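Local coordinates for protein CD160 antigen (Homo sapiens, PDB 6NGG) that acts as an immune-cell receptor for MHC class I molecules and TNFRSF14 that can deliver stimulatory or inhibitory signals, at residues A[1-9]-A[17-25]; A[30-38]-A[81-92]. The protein carries 1 engineered substitution. One frame throughout, in Å; residues are numbered along the deposited sequence.

Overall arrangement
The chain forms an immunoglobulin-like beta sandwich, and the two contacts lie one in each sheet, their centres about 11 Å apart. From the N terminus, strand 3-11 turns back into strand 14-22, and contact 1 closes this short hairpin in the three-stranded sheet that 67-74 completes. The chain then crosses to the five-stranded sheet as strand 31-37. Contact 2 closes a loop of 42 residues, which includes strands 50-52 and 67-74, when 83-91 returns beside 31-37. The two contacts therefore follow in series, neither nesting nor crossing. Between the sheets, the C19–C87 disulfide joins them covalently, while I4 packs against the backbone of C88 and A89.

Contact 1 (A[1-9]-A[17-25]); sequences MINITSSAS and LICTVWHKK
Segments 1-9 and 17-25 run antiparallel as the arms of a hairpin, their strand axes 4.6 Å apart at closest and their directions 157° apart. T5 with T20 and S7 with I18 are hydrogen-bonded pairs; I4–V21, S6–C19 and A8–L17 alternate with them as non-hydrogen-bonded pairs. At W22 the regular pairing gives way: its N donates to N3 O, but its O takes I2 N at 2.7 Å, a slip of one residue. On the outer face, W22 NE1 donates to T5 OG1 at 2.9 Å, with the hydroxyl at the indole edge and just 1° from its plane. The torsion that sets OG1 between the backbone N and the carbonyl carbon (chi1 58°) turns it to that edge. N3 lays its amide nearly parallel to the indole, with OD1 3.4 Å from W22 CB, while T20 CG2 rests over one indole face near the rim. A water bridges S7 OG, T20 OG1 and I18 O, so short hydroxyl side chains suit this partly exposed face. On the inner face, I4 CG1 meets V21 CG2 at 4.3 Å, and A8 CB touches L17 CD2. The hairpin is thus two-sided: I4, V21 and L17 face the sandwich core beside C19, whereas the outer hydroxyls of T5, S7 and T20 bond to indole or water.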
ATOM      1  N   MET A   1      -6.709  13.791  -0.159  1.00 25.99           N
ATOM      2  CA  MET A   1      -5.990  12.778  -0.921  1.00 20.56           C
ATOM      3  C   MET A   1      -5.780  13.304  -2.304  1.00 21.43           C
ATOM      4  O   MET A   1      -6.757  13.556  -2.982  1.00 21.90           O
ATOM      5  CB  MET A   1      -6.820  11.480  -1.109  1.00 23.35           C
ATOM      6  CG  MET A   1      -7.281  10.740   0.110  1.00 24.38           C
ATOM      7  SD  MET A   1      -7.602   8.988  -0.353  1.00 22.38           S
ATOM      8  CE  MET A   1      -9.104   8.967  -1.258  1.00 23.82           C
ATOM      9  N   ILE A   2      -4.536  13.393  -2.763  1.00 20.13           N
ATOM     10  CA  ILE A   2      -4.261  13.775  -4.136  1.00 22.63           C
ATOM     11  C   ILE A   2      -3.903  12.586  -4.951  1.00 20.39           C
ATOM     12  O   ILE A   2      -4.439  12.400  -6.017  1.00 17.03           O
ATOM     13  CB  ILE A   2      -3.021  14.725  -4.290  1.00 27.06           C
ATOM     14  CG1 ILE A   2      -2.952  15.777  -3.193  1.00 31.09           C
ATOM     15  CG2 ILE A   2      -3.030  15.384  -5.688  1.00 31.03           C
ATOM     16  CD1 ILE A   2      -4.207  16.601  -3.005  1.00 32.72           C
ATOM     17  N   ASN A   3      -2.904  11.806  -4.487  1.00 17.63           N
ATOM     18  CA  ASN A   3      -2.336  10.722  -5.288  1.00 18.88           C
ATOM     19  C   ASN A   3      -1.665   9.678  -4.351  1.00 16.22           C
ATOM     20  O   ASN A   3      -1.362   9.989  -3.246  1.00 16.81           O
ATOM     21  CB  ASN A   3      -1.282  11.245  -6.271  1.00 19.14           C
ATOM     22  CG  ASN A   3      -0.058  11.792  -5.577  1.00 19.35           C
ATOM     23  OD1 ASN A   3      -0.145  12.778  -4.844  1.00 21.77           O
ATOM     24  ND2 ASN A   3       1.087  11.197  -5.815  1.00 19.18           N
ATOM     25  N   ILE A   4      -1.453   8.487  -4.845  1.00 15.26           N
ATOM     26  CA  ILE A   4      -0.831   7.368  -4.089  1.00 16.74           C
ATOM     27  C   ILE A   4       0.423   6.953  -4.786  1.00 16.13           C
ATOM     28  O   ILE A   4       0.364   6.760  -5.972  1.00 14.80           O
ATOM     29  CB  ILE A   4      -1.733   6.120  -4.046  1.00 20.50           C
ATOM     30  CG1 ILE A   4      -3.132   6.461  -3.641  1.00 24.22           C
ATOM     31  CG2 ILE A   4      -1.161   5.121  -3.045  1.00 21.29           C
ATOM     32  CD1 ILE A   4      -3.983   5.215  -3.396  1.00 27.96           C
ATOM     33  N   THR A   5       1.560   6.860  -4.085  1.00 14.17           N
ATOM     34  CA  THR A   5       2.783   6.406  -4.658  1.00 15.36           C
ATOM     35  C   THR A   5       3.135   5.053  -4.067  1.00 14.06           C
ATOM     36  O   THR A   5       2.717   4.720  -2.932  1.00 14.62           O
ATOM     37  CB  THR A   5       3.931   7.395  -4.434  1.00 15.84           C
ATOM     38  OG1 THR A   5       4.133   7.626  -3.045  1.00 14.18           O
ATOM     39  CG2 THR A   5       3.617   8.677  -5.114  1.00 15.84           C
ATOM     40  N   SER A   6       3.889   4.292  -4.820  1.00 13.46           N
ATOM     41  CA  SER A   6       4.246   2.914  -4.453  1.00 16.24           C
ATOM     42  C   SER A   6       5.744   2.734  -4.407  1.00 16.80           C
ATOM     43  O   SER A   6       6.471   3.305  -5.210  1.00 16.89           O
ATOM     44  CB  SER A   6       3.707   1.966  -5.454  1.00 16.52           C
ATOM     45  OG  SER A   6       2.326   2.071  -5.391  1.00 20.14           O
ATOM     46  N   SER A   7       6.207   2.013  -3.412  1.00 16.88           N
ATOM     47  CA  SER A   7       7.613   1.727  -3.297  1.00 14.95           C
ATOM     48  C   SER A   7       7.890   0.412  -2.555  1.00 15.42           C
ATOM     49  O   SER A   7       6.970  -0.291  -2.085  1.00 14.70           O
ATOM     50  CB  SER A   7       8.307   2.908  -2.604  1.00 15.22           C
ATOM     51  OG  SER A   7       7.806   3.102  -1.307  1.00 16.82           O
ATOM     52  N   ALA A   8       9.171   0.061  -2.457  1.00 13.57           N
ATOM     53  CA  ALA A   8       9.564  -1.208  -1.835  1.00 14.43           C
ATOM     54  C   ALA A   8      10.959  -1.069  -1.264  1.00 14.44           C
ATOM     55  O   ALA A   8      11.714  -0.277  -1.784  1.00 16.00           O
ATOM     56  CB  ALA A   8       9.504  -2.282  -2.878  1.00 13.71           C
ATOM     57  N   SER A   9      11.237  -1.716  -0.117  1.00 14.31           N
ATOM     58  CA  SER A   9      12.535  -1.781   0.494  1.00 14.69           C
ATOM     59  C   SER A   9      12.738  -3.252   0.933  1.00 16.78           C
ATOM     60  O   SER A   9      11.761  -4.012   1.048  1.00 17.60           O
ATOM     61  CB  SER A   9      12.649  -0.801   1.703  1.00 15.12           C
ATOM     62  OG  SER A   9      11.860  -1.266   2.793  1.00 17.05           O
ATOM     63  N   LEU A  17       6.485  -3.780   1.182  1.00 15.23           N
ATOM     64  CA  LEU A  17       5.753  -3.139   0.086  1.00 15.27           C
ATOM     65  C   LEU A  17       5.081  -1.930   0.701  1.00 16.63           C
ATOM     66  O   LEU A  17       4.380  -2.053   1.723  1.00 17.07           O
ATOM     67  CB  LEU A  17       4.737  -4.079  -0.536  1.00 16.56           C
ATOM     68  CG  LEU A  17       5.295  -5.361  -1.174  1.00 17.37           C
ATOM     69  CD1 LEU A  17       4.189  -6.215  -1.814  1.00 18.20           C
ATOM     70  CD2 LEU A  17       6.434  -5.103  -2.134  1.00 14.63           C
ATOM     71  N   ILE A  18       5.317  -0.761   0.128  1.00 16.84           N
ATOM     72  CA  ILE A  18       4.951   0.528   0.735  1.00 16.89           C
ATOM     73  C   ILE A  18       4.000   1.354  -0.159  1.00 17.45           C
ATOM     74  O   ILE A  18       4.286   1.670  -1.305  1.00 17.32           O
ATOM     75  CB  ILE A  18       6.202   1.318   1.111  1.00 18.88           C
ATOM     76  CG1 ILE A  18       7.195   0.421   1.938  1.00 20.64           C
ATOM     77  CG2 ILE A  18       5.860   2.608   1.820  1.00 17.25           C
ATOM     78  CD1 ILE A  18       8.627   0.886   1.969  1.00 22.75           C
ATOM     79  N   CYS A  19       2.871   1.728   0.406  1.00 15.27           N
ATOM     80  CA  CYS A  19       1.898   2.604  -0.230  1.00 16.47           C
ATOM     81  C   CYS A  19       1.838   3.960   0.533  1.00 16.74           C
ATOM     82  O   CYS A  19       1.767   3.937   1.751  1.00 14.82           O
ATOM     83  CB  CYS A  19       0.558   1.988  -0.118  1.00 20.34           C
ATOM     84  SG  CYS A  19       0.313   0.341  -0.821  1.00 22.91           S
ATOM     85  N   THR A  20       1.852   5.083  -0.200  1.00 13.99           N
ATOM     86  CA  THR A  20       1.916   6.422   0.381  1.00 15.20           C
ATOM     87  C   THR A  20       0.897   7.288  -0.288  1.00 13.25           C
ATOM     88  O   THR A  20       0.901   7.447  -1.532  1.00 15.66           O
ATOM     89  CB  THR A  20       3.295   7.041   0.244  1.00 14.07           C
ATOM     90  OG1 THR A  20       4.218   6.111   0.679  1.00 17.26           O
ATOM     91  CG2 THR A  20       3.429   8.282   1.087  1.00 14.32           C
ATOM     92  N   VAL A  21      -0.064   7.692   0.494  1.00 13.57           N
ATOM     93  CA  VAL A  21      -1.023   8.688   0.082  1.00 15.19           C
ATOM     94  C   VAL A  21      -0.507  10.068   0.438  1.00 14.76           C
ATOM     95  O   VAL A  21      -0.159  10.313   1.550  1.00 14.05           O
ATOM     96  CB  VAL A  21      -2.387   8.481   0.802  1.00 16.10           C
ATOM     97  CG1 VAL A  21      -3.374   9.549   0.396  1.00 15.66           C
ATOM     98  CG2 VAL A  21      -2.931   7.087   0.565  1.00 16.89           C
ATOM     99  N   TRP A  22      -0.521  10.944  -0.542  1.00 14.30           N
ATOM    100  CA  TRP A  22      -0.157  12.330  -0.392  1.00 15.00           C
ATOM    101  C   TRP A  22      -1.436  13.166  -0.344  1.00 15.93           C
ATOM    102  O   TRP A  22      -2.423  12.901  -1.077  1.00 15.99           O
ATOM    103  CB  TRP A  22       0.717  12.797  -1.544  1.00 14.51           C
ATOM    104  CG  TRP A  22       1.987  11.961  -1.591  1.00 14.96           C
ATOM    105  CD1 TRP A  22       2.137  10.739  -2.151  1.00 15.96           C
ATOM    106  CD2 TRP A  22       3.220  12.287  -0.985  1.00 14.24           C
ATOM    107  NE1 TRP A  22       3.410  10.264  -1.948  1.00 15.74           N
ATOM    108  CE2 TRP A  22       4.098  11.194  -1.214  1.00 16.82           C
ATOM    109  CE3 TRP A  22       3.651  13.344  -0.153  1.00 14.90           C
ATOM    110  CZ2 TRP A  22       5.412  11.146  -0.675  1.00 13.74           C
ATOM    111  CZ3 TRP A  22       4.962  13.307   0.367  1.00 14.79           C
ATOM    112  CH2 TRP A  22       5.837  12.232   0.060  1.00 14.61           C
ATOM    113  N   HIS A  23      -1.416  14.127   0.554  1.00 15.68           N
ATOM    114  CA  HIS A  23      -2.596  14.913   0.869  1.00 16.89           C
ATOM    115  C   HIS A  23      -2.200  16.235   1.475  1.00 18.63           C
ATOM    116  O   HIS A  23      -1.138  16.382   1.968  1.00 16.35           O
ATOM    117  CB  HIS A  23      -3.459  14.135   1.851  1.00 17.33           C
ATOM    118  CG  HIS A  23      -2.749  13.611   3.065  1.00 16.06           C
ATOM    119  ND1 HIS A  23      -2.411  14.400   4.134  1.00 16.37           N
ATOM    120  CD2 HIS A  23      -2.436  12.338   3.425  1.00 16.41           C
ATOM    121  CE1 HIS A  23      -1.845  13.654   5.074  1.00 17.28           C
ATOM    122  NE2 HIS A  23      -1.899  12.388   4.677  1.00 16.12           N
ATOM    123  N   LYS A  24      -3.057  17.220   1.346  1.00 20.74           N
ATOM    124  CA  LYS A  24      -2.941  18.418   2.159  1.00 21.66           C
ATOM    125  C   LYS A  24      -2.886  18.131   3.618  1.00 20.64           C
ATOM    126  O   LYS A  24      -3.546  17.181   4.125  1.00 20.25           O
ATOM    127  CB  LYS A  24      -4.184  19.257   1.976  1.00 26.88           C
ATOM    128  CG  LYS A  24      -3.946  20.442   1.151  1.00 29.18           C
ATOM    129  CD  LYS A  24      -4.179  20.178  -0.266  1.00 30.34           C
ATOM    130  CE  LYS A  24      -4.743  21.468  -0.840  1.00 38.32           C
ATOM    131  NZ  LYS A  24      -4.859  21.304  -2.315  1.00 45.60           N
ATOM    132  N   LYS A  25      -2.220  19.020   4.317  1.00 18.75           N
ATOM    133  CA  LYS A  25      -2.074  18.873   5.736  1.00 23.13           C
ATOM    134  C   LYS A  25      -3.402  18.814   6.493  1.00 23.96           C
ATOM    135  O   LYS A  25      -3.525  18.147   7.521  1.00 20.68           O
ATOM    136  CB  LYS A  25      -1.140  19.960   6.286  1.00 27.70           C
ATOM    137  CG  LYS A  25      -1.764  21.329   6.316  1.00 30.33           C
ATOM    138  CD  LYS A  25      -0.783  22.412   6.736  1.00 32.62           C
ATOM    139  CE  LYS A  25      -1.485  23.769   6.596  1.00 37.94           C
ATOM    140  NZ  LYS A  25      -0.806  24.751   7.439  1.00 44.05           N
TER
HETATM  141  O   HOH W   1      -5.544  16.361  -0.295  1.00 21.82           O
HETATM  142  O   HOH W   2       5.351   4.610  -1.156  1.00 19.33           O

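Contact 2 (A[30-38]-A[81-92]); sequences GFVMFLCKD and HSGTYQCCARSQ. Engineered in segment 30-38: M33 (natural residue Val).
K37 lies across the ring of Y85 and then bends at its last torsion to bring NZ to two acceptors: S82 O at 3.0 Å, from above the carbonyl plane, and D38 OD2 at 2.8 Å in a salt bridge. Its chain leaves anti to the backbone N (chi1 -176°), which carries CG over one face of the phenol, 4.0 Å from the Y85 ring centroid, in a CH-pi contact. Y85 OH donates to H81 O at 2.6 Å, fixing the far end of the ring that K37 rides on. A long, flexible lysine suits this place, apolar along the ring and charged at its end. D38 divides its carboxylate, since OD1 accepts from T84 N at 2.8 Å while OD2 serves K37. G83 has backbone angles that glycine readily adopts (phi 155°, psi -162°), and its CA passes close to D38 OD2, tight against the ion pair.

Along the strands, antiparallel bonds pair V32 with R90, F34 with C88 and C36 with Q86. C88 CB sits over the F34 ring, 3.9 Å from its centroid, with R90 CB at the ring edge. The opposite face, that of K37 and Y85, also carries F31, L35, C87, A89 and the engineered M33 (Val in nature); L35 CD1 touches C87 SG at 4.2 Å and M33 CG meets A89 CB. C87 bonds to C19, while C36 on the outer face is joined to C43. By topology and the Y-x-C sequence these strands correspond to C and F of an immunoglobulin domain: C87 is the F-strand half of the canonical inter-sheet disulfide, and the Y85–H81 bond is the tyrosine corner.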
ATOM      1  N   GLY A  30      -9.840  10.377   7.399  1.00 21.78           N
ATOM      2  CA  GLY A  30     -11.098   9.927   6.857  1.00 21.49           C
ATOM      3  C   GLY A  30     -10.921   9.072   5.604  1.00 20.12           C
ATOM      4  O   GLY A  30     -11.860   8.913   4.835  1.00 19.53           O
ATOM      5  N   PHE A  31      -9.741   8.505   5.389  1.00 16.97           N
ATOM      6  CA  PHE A  31      -9.567   7.541   4.276  1.00 18.28           C
ATOM      7  C   PHE A  31      -8.928   6.270   4.836  1.00 16.46           C
ATOM      8  O   PHE A  31      -8.238   6.311   5.839  1.00 15.85           O
ATOM      9  CB  PHE A  31      -8.743   8.085   3.074  1.00 16.40           C
ATOM     10  CG  PHE A  31      -7.382   8.573   3.426  1.00 15.54           C
ATOM     11  CD1 PHE A  31      -6.278   7.673   3.541  1.00 14.23           C
ATOM     12  CD2 PHE A  31      -7.169   9.921   3.646  1.00 16.08           C
ATOM     13  CE1 PHE A  31      -5.037   8.114   3.874  1.00 14.65           C
ATOM     14  CE2 PHE A  31      -5.884  10.366   3.993  1.00 18.31           C
ATOM     15  CZ  PHE A  31      -4.806   9.455   4.092  1.00 17.65           C
ATOM     16  N   VAL A  32      -9.191   5.154   4.177  1.00 15.88           N
ATOM     17  CA  VAL A  32      -8.513   3.887   4.416  1.00 13.73           C
ATOM     18  C   VAL A  32      -7.612   3.579   3.230  1.00 14.25           C
ATOM     19  O   VAL A  32      -7.968   3.803   2.077  1.00 13.77           O
ATOM     20  CB  VAL A  32      -9.526   2.745   4.683  1.00 14.94           C
ATOM     21  CG1 VAL A  32     -10.475   2.543   3.499  1.00 16.22           C
ATOM     22  CG2 VAL A  32      -8.844   1.446   5.041  1.00 14.23           C
ATOM     23  N   MET A  33      -6.422   3.082   3.556  1.00 13.45           N
ATOM     24  CA  MET A  33      -5.416   2.633   2.604  1.00 13.01           C
ATOM     25  C   MET A  33      -5.422   1.124   2.620  1.00 12.43           C
ATOM     26  O   MET A  33      -5.629   0.506   3.644  1.00 12.13           O
ATOM     27  CB  MET A  33      -4.014   3.110   3.009  1.00 12.99           C
ATOM     28  CG  MET A  33      -3.825   4.656   3.043  1.00 13.89           C
ATOM     29  SD  MET A  33      -2.149   5.222   3.702  1.00  9.27           S
ATOM     30  CE  MET A  33      -2.273   4.875   5.437  1.00 13.68           C
ATOM     31  N   PHE A  34      -5.146   0.527   1.477  1.00 13.20           N
ATOM     32  CA  PHE A  34      -5.074  -0.934   1.372  1.00 13.77           C
ATOM     33  C   PHE A  34      -4.278  -1.388   0.142  1.00 12.81           C
ATOM     34  O   PHE A  34      -4.060  -0.679  -0.773  1.00 11.44           O
ATOM     35  CB  PHE A  34      -6.502  -1.542   1.429  1.00 14.08           C
ATOM     36  CG  PHE A  34      -7.521  -0.899   0.455  1.00 13.65           C
ATOM     37  CD1 PHE A  34      -8.192   0.276   0.781  1.00 14.75           C
ATOM     38  CD2 PHE A  34      -7.809  -1.508  -0.754  1.00 15.76           C
ATOM     39  CE1 PHE A  34      -9.086   0.848  -0.080  1.00 15.31           C
ATOM     40  CE2 PHE A  34      -8.724  -0.949  -1.628  1.00 16.47           C
ATOM     41  CZ  PHE A  34      -9.333   0.257  -1.299  1.00 15.68           C
ATOM     42  N   LEU A  35      -3.804  -2.603   0.207  1.00 13.51           N
ATOM     43  CA  LEU A  35      -2.949  -3.150  -0.806  1.00 13.59           C
ATOM     44  C   LEU A  35      -3.621  -4.423  -1.229  1.00 14.12           C
ATOM     45  O   LEU A  35      -3.928  -5.274  -0.379  1.00 12.35           O
ATOM     46  CB  LEU A  35      -1.573  -3.478  -0.156  1.00 12.92           C
ATOM     47  CG  LEU A  35      -0.633  -4.330  -1.070  1.00 13.85           C
ATOM     48  CD1 LEU A  35      -0.117  -3.478  -2.228  1.00 13.69           C
ATOM     49  CD2 LEU A  35       0.497  -4.893  -0.361  1.00 12.65           C
ATOM     50  N   CYS A  36      -3.815  -4.562  -2.539  1.00 16.14           N
ATOM     51  CA  CYS A  36      -4.409  -5.783  -3.115  1.00 16.66           C
ATOM     52  C   CYS A  36      -3.444  -6.511  -4.059  1.00 15.44           C
ATOM     53  O   CYS A  36      -2.522  -5.891  -4.622  1.00 15.43           O
ATOM     54  CB  CYS A  36      -5.674  -5.389  -3.895  1.00 19.82           C
ATOM     55  SG  CYS A  36      -7.059  -4.790  -2.902  1.00 21.55           S
ATOM     56  N   LYS A  37      -3.642  -7.830  -4.165  1.00 14.71           N
ATOM     57  CA  LYS A  37      -2.869  -8.728  -4.998  1.00 16.28           C
ATOM     58  C   LYS A  37      -3.779  -9.438  -5.980  1.00 16.17           C
ATOM     59  O   LYS A  37      -4.657 -10.168  -5.565  1.00 17.81           O
ATOM     60  CB  LYS A  37      -2.123  -9.727  -4.162  1.00 16.11           C
ATOM     61  CG  LYS A  37      -1.213 -10.642  -4.943  1.00 16.36           C
ATOM     62  CD  LYS A  37      -0.489 -11.609  -4.006  1.00 16.24           C
ATOM     63  CE  LYS A  37       0.395 -12.508  -4.833  1.00 17.12           C
ATOM     64  NZ  LYS A  37      -0.397 -13.377  -5.737  1.00 16.10           N
ATOM     65  N   ASP A  38      -3.558  -9.214  -7.272  1.00 16.60           N
ATOM     66  CA  ASP A  38      -4.189 -10.004  -8.381  1.00 17.46           C
ATOM     67  C   ASP A  38      -5.688 -10.038  -8.339  1.00 17.45           C
ATOM     68  O   ASP A  38      -6.287 -11.090  -8.518  1.00 16.24           O
ATOM     69  CB  ASP A  38      -3.725 -11.466  -8.373  1.00 19.24           C
ATOM     70  CG  ASP A  38      -2.255 -11.656  -8.668  1.00 19.34           C
ATOM     71  OD1 ASP A  38      -1.707 -11.052  -9.588  1.00 18.81           O
ATOM     72  OD2 ASP A  38      -1.661 -12.517  -8.023  1.00 20.79           O
ATOM     73  N   HIS A  81       3.798 -15.306  -3.069  1.00 17.13           N
ATOM     74  CA  HIS A  81       3.861 -13.833  -3.261  1.00 17.52           C
ATOM     75  C   HIS A  81       4.014 -13.310  -4.687  1.00 17.62           C
ATOM     76  O   HIS A  81       3.985 -12.084  -4.882  1.00 18.54           O
ATOM     77  CB  HIS A  81       4.969 -13.243  -2.363  1.00 17.27           C
ATOM     78  CG  HIS A  81       4.782 -13.565  -0.940  1.00 18.80           C
ATOM     79  ND1 HIS A  81       5.529 -14.528  -0.309  1.00 18.68           N
ATOM     80  CD2 HIS A  81       3.855 -13.157  -0.048  1.00 20.28           C
ATOM     81  CE1 HIS A  81       5.100 -14.676   0.923  1.00 20.97           C
ATOM     82  NE2 HIS A  81       4.105 -13.834   1.117  1.00 21.21           N
ATOM     83  N   SER A  82       4.280 -14.202  -5.638  1.00 18.87           N
ATOM     84  CA  SER A  82       4.377 -13.860  -7.037  1.00 17.78           C
ATOM     85  C   SER A  82       3.034 -13.370  -7.473  1.00 16.81           C
ATOM     86  O   SER A  82       2.075 -14.042  -7.275  1.00 16.34           O
ATOM     87  CB  SER A  82       4.640 -15.094  -7.918  1.00 18.77           C
ATOM     88  OG  SER A  82       5.961 -15.388  -7.943  1.00 22.44           O
ATOM     89  N   GLY A  83       3.004 -12.233  -8.123  1.00 15.44           N
ATOM     90  CA  GLY A  83       1.794 -11.681  -8.760  1.00 15.95           C
ATOM     91  C   GLY A  83       1.853 -10.181  -8.884  1.00 15.69           C
ATOM     92  O   GLY A  83       2.912  -9.586  -8.664  1.00 15.01           O
ATOM     93  N   THR A  84       0.673  -9.575  -9.084  1.00 14.27           N
ATOM     94  CA  THR A  84       0.521  -8.202  -9.465  1.00 15.20           C
ATOM     95  C   THR A  84      -0.197  -7.515  -8.293  1.00 16.17           C
ATOM     96  O   THR A  84      -1.185  -8.082  -7.762  1.00 14.68           O
ATOM     97  CB  THR A  84      -0.272  -8.056 -10.793  1.00 17.12           C
ATOM     98  OG1 THR A  84       0.554  -8.489 -11.888  1.00 16.81           O
ATOM     99  CG2 THR A  84      -0.586  -6.598 -11.078  1.00 20.07           C
ATOM    100  N   TYR A  85       0.386  -6.423  -7.834  1.00 12.24           N
ATOM    101  CA  TYR A  85      -0.106  -5.713  -6.680  1.00 13.42           C
ATOM    102  C   TYR A  85      -0.528  -4.277  -7.021  1.00 12.94           C
ATOM    103  O   TYR A  85      -0.060  -3.680  -7.963  1.00 14.52           O
ATOM    104  CB  TYR A  85       1.001  -5.635  -5.618  1.00 14.03           C
ATOM    105  CG  TYR A  85       1.448  -6.942  -4.985  1.00 14.79           C
ATOM    106  CD1 TYR A  85       2.342  -7.822  -5.654  1.00 14.33           C
ATOM    107  CD2 TYR A  85       1.005  -7.320  -3.742  1.00 15.02           C
ATOM    108  CE1 TYR A  85       2.780  -8.995  -5.050  1.00 13.90           C
ATOM    109  CE2 TYR A  85       1.464  -8.495  -3.121  1.00 16.41           C
ATOM    110  CZ  TYR A  85       2.322  -9.359  -3.817  1.00 15.56           C
ATOM    111  OH  TYR A  85       2.777 -10.542  -3.239  1.00 15.56           O
ATOM    112  N   GLN A  86      -1.385  -3.726  -6.187  1.00 13.62           N
ATOM    113  CA  GLN A  86      -1.829  -2.354  -6.316  1.00 15.55           C
ATOM    114  C   GLN A  86      -2.180  -1.807  -4.960  1.00 14.12           C
ATOM    115  O   GLN A  86      -2.891  -2.462  -4.182  1.00 11.94           O
ATOM    116  CB  GLN A  86      -3.042  -2.276  -7.243  1.00 15.75           C
ATOM    117  CG  GLN A  86      -3.385  -0.837  -7.610  1.00 15.76           C
ATOM    118  CD  GLN A  86      -4.583  -0.668  -8.524  1.00 14.95           C
ATOM    119  OE1 GLN A  86      -4.540   0.221  -9.401  1.00 17.94           O
ATOM    120  NE2 GLN A  86      -5.634  -1.465  -8.355  1.00 12.59           N
ATOM    121  N   CYS A  87      -1.664  -0.613  -4.720  1.00 14.35           N
ATOM    122  CA  CYS A  87      -2.021   0.252  -3.574  1.00 15.47           C
ATOM    123  C   CYS A  87      -3.294   1.033  -3.935  1.00 16.49           C
ATOM    124  O   CYS A  87      -3.361   1.665  -5.012  1.00 16.66           O
ATOM    125  CB  CYS A  87      -0.919   1.291  -3.327  1.00 16.45           C
ATOM    126  SG  CYS A  87       0.693   0.619  -2.774  1.00 21.43           S
ATOM    127  N   CYS A  88      -4.252   1.089  -2.997  1.00 17.20           N
ATOM    128  CA  CYS A  88      -5.454   1.873  -3.165  1.00 18.77           C
ATOM    129  C   CYS A  88      -5.829   2.635  -1.897  1.00 17.31           C
ATOM    130  O   CYS A  88      -5.367   2.333  -0.794  1.00 16.75           O
ATOM    131  CB  CYS A  88      -6.583   0.911  -3.600  1.00 22.01           C
ATOM    132  SG  CYS A  88      -6.261   0.262  -5.284  1.00 30.42           S
ATOM    133  N   ALA A  89      -6.669   3.640  -2.046  1.00 15.23           N
ATOM    134  CA  ALA A  89      -7.248   4.278  -0.857  1.00 14.24           C
ATOM    135  C   ALA A  89      -8.637   4.788  -1.143  1.00 15.06           C
ATOM    136  O   ALA A  89      -8.956   5.139  -2.299  1.00 14.00           O
ATOM    137  CB  ALA A  89      -6.327   5.361  -0.307  1.00 13.99           C
ATOM    138  N   ARG A  90      -9.440   4.874  -0.093  1.00 17.01           N
ATOM    139  CA  ARG A  90     -10.813   5.216  -0.197  1.00 19.13           C
ATOM    140  C   ARG A  90     -11.262   6.122   0.916  1.00 18.92           C
ATOM    141  O   ARG A  90     -11.039   5.813   2.089  1.00 13.30           O
ATOM    142  CB  ARG A  90     -11.684   3.939  -0.212  1.00 21.36           C
ATOM    143  CG  ARG A  90     -13.129   4.332  -0.484  1.00 27.81           C
ATOM    144  CD  ARG A  90     -14.114   3.195  -0.441  1.00 36.00           C
ATOM    145  NE  ARG A  90     -14.100   2.639   0.908  1.00 43.03           N
ATOM    146  CZ  ARG A  90     -14.308   1.358   1.196  1.00 42.30           C
ATOM    147  NH1 ARG A  90     -14.591   0.477   0.216  1.00 40.81           N
ATOM    148  NH2 ARG A  90     -14.237   0.964   2.472  1.00 38.58           N
ATOM    149  N   SER A  91     -11.896   7.238   0.587  1.00 20.47           N
ATOM    150  CA  SER A  91     -12.485   8.062   1.644  1.00 25.28           C
ATOM    151  C   SER A  91     -13.938   7.650   1.924  1.00 27.23           C
ATOM    152  O   SER A  91     -14.763   7.597   0.999  1.00 27.61           O
ATOM    153  CB  SER A  91     -12.434   9.518   1.240  1.00 31.47           C
ATOM    154  OG  SER A  91     -13.436   9.696   0.270  1.00 39.94           O
ATOM    155  N   GLN A  92     -14.265   7.409   3.179  1.00 33.91           N
ATOM    156  CA  GLN A  92     -15.629   7.000   3.561  1.00 41.49           C
ATOM    157  C   GLN A  92     -16.673   8.006   3.084  1.00 35.44           C
ATOM    158  O   GLN A  92     -17.495   7.713   2.244  1.00 35.14           O
ATOM    159  CB  GLN A  92     -15.718   6.803   5.080  1.00 52.07           C
ATOM    160  CG  GLN A  92     -17.070   6.291   5.586  1.00 61.02           C
ATOM    161  CD  GLN A  92     -17.456   4.927   5.009  1.00 64.56           C
ATOM    162  OE1 GLN A  92     -16.578   4.120   4.654  1.00 62.89           O
ATOM    163  NE2 GLN A  92     -18.775   4.658   4.919  1.00 60.56           N
TER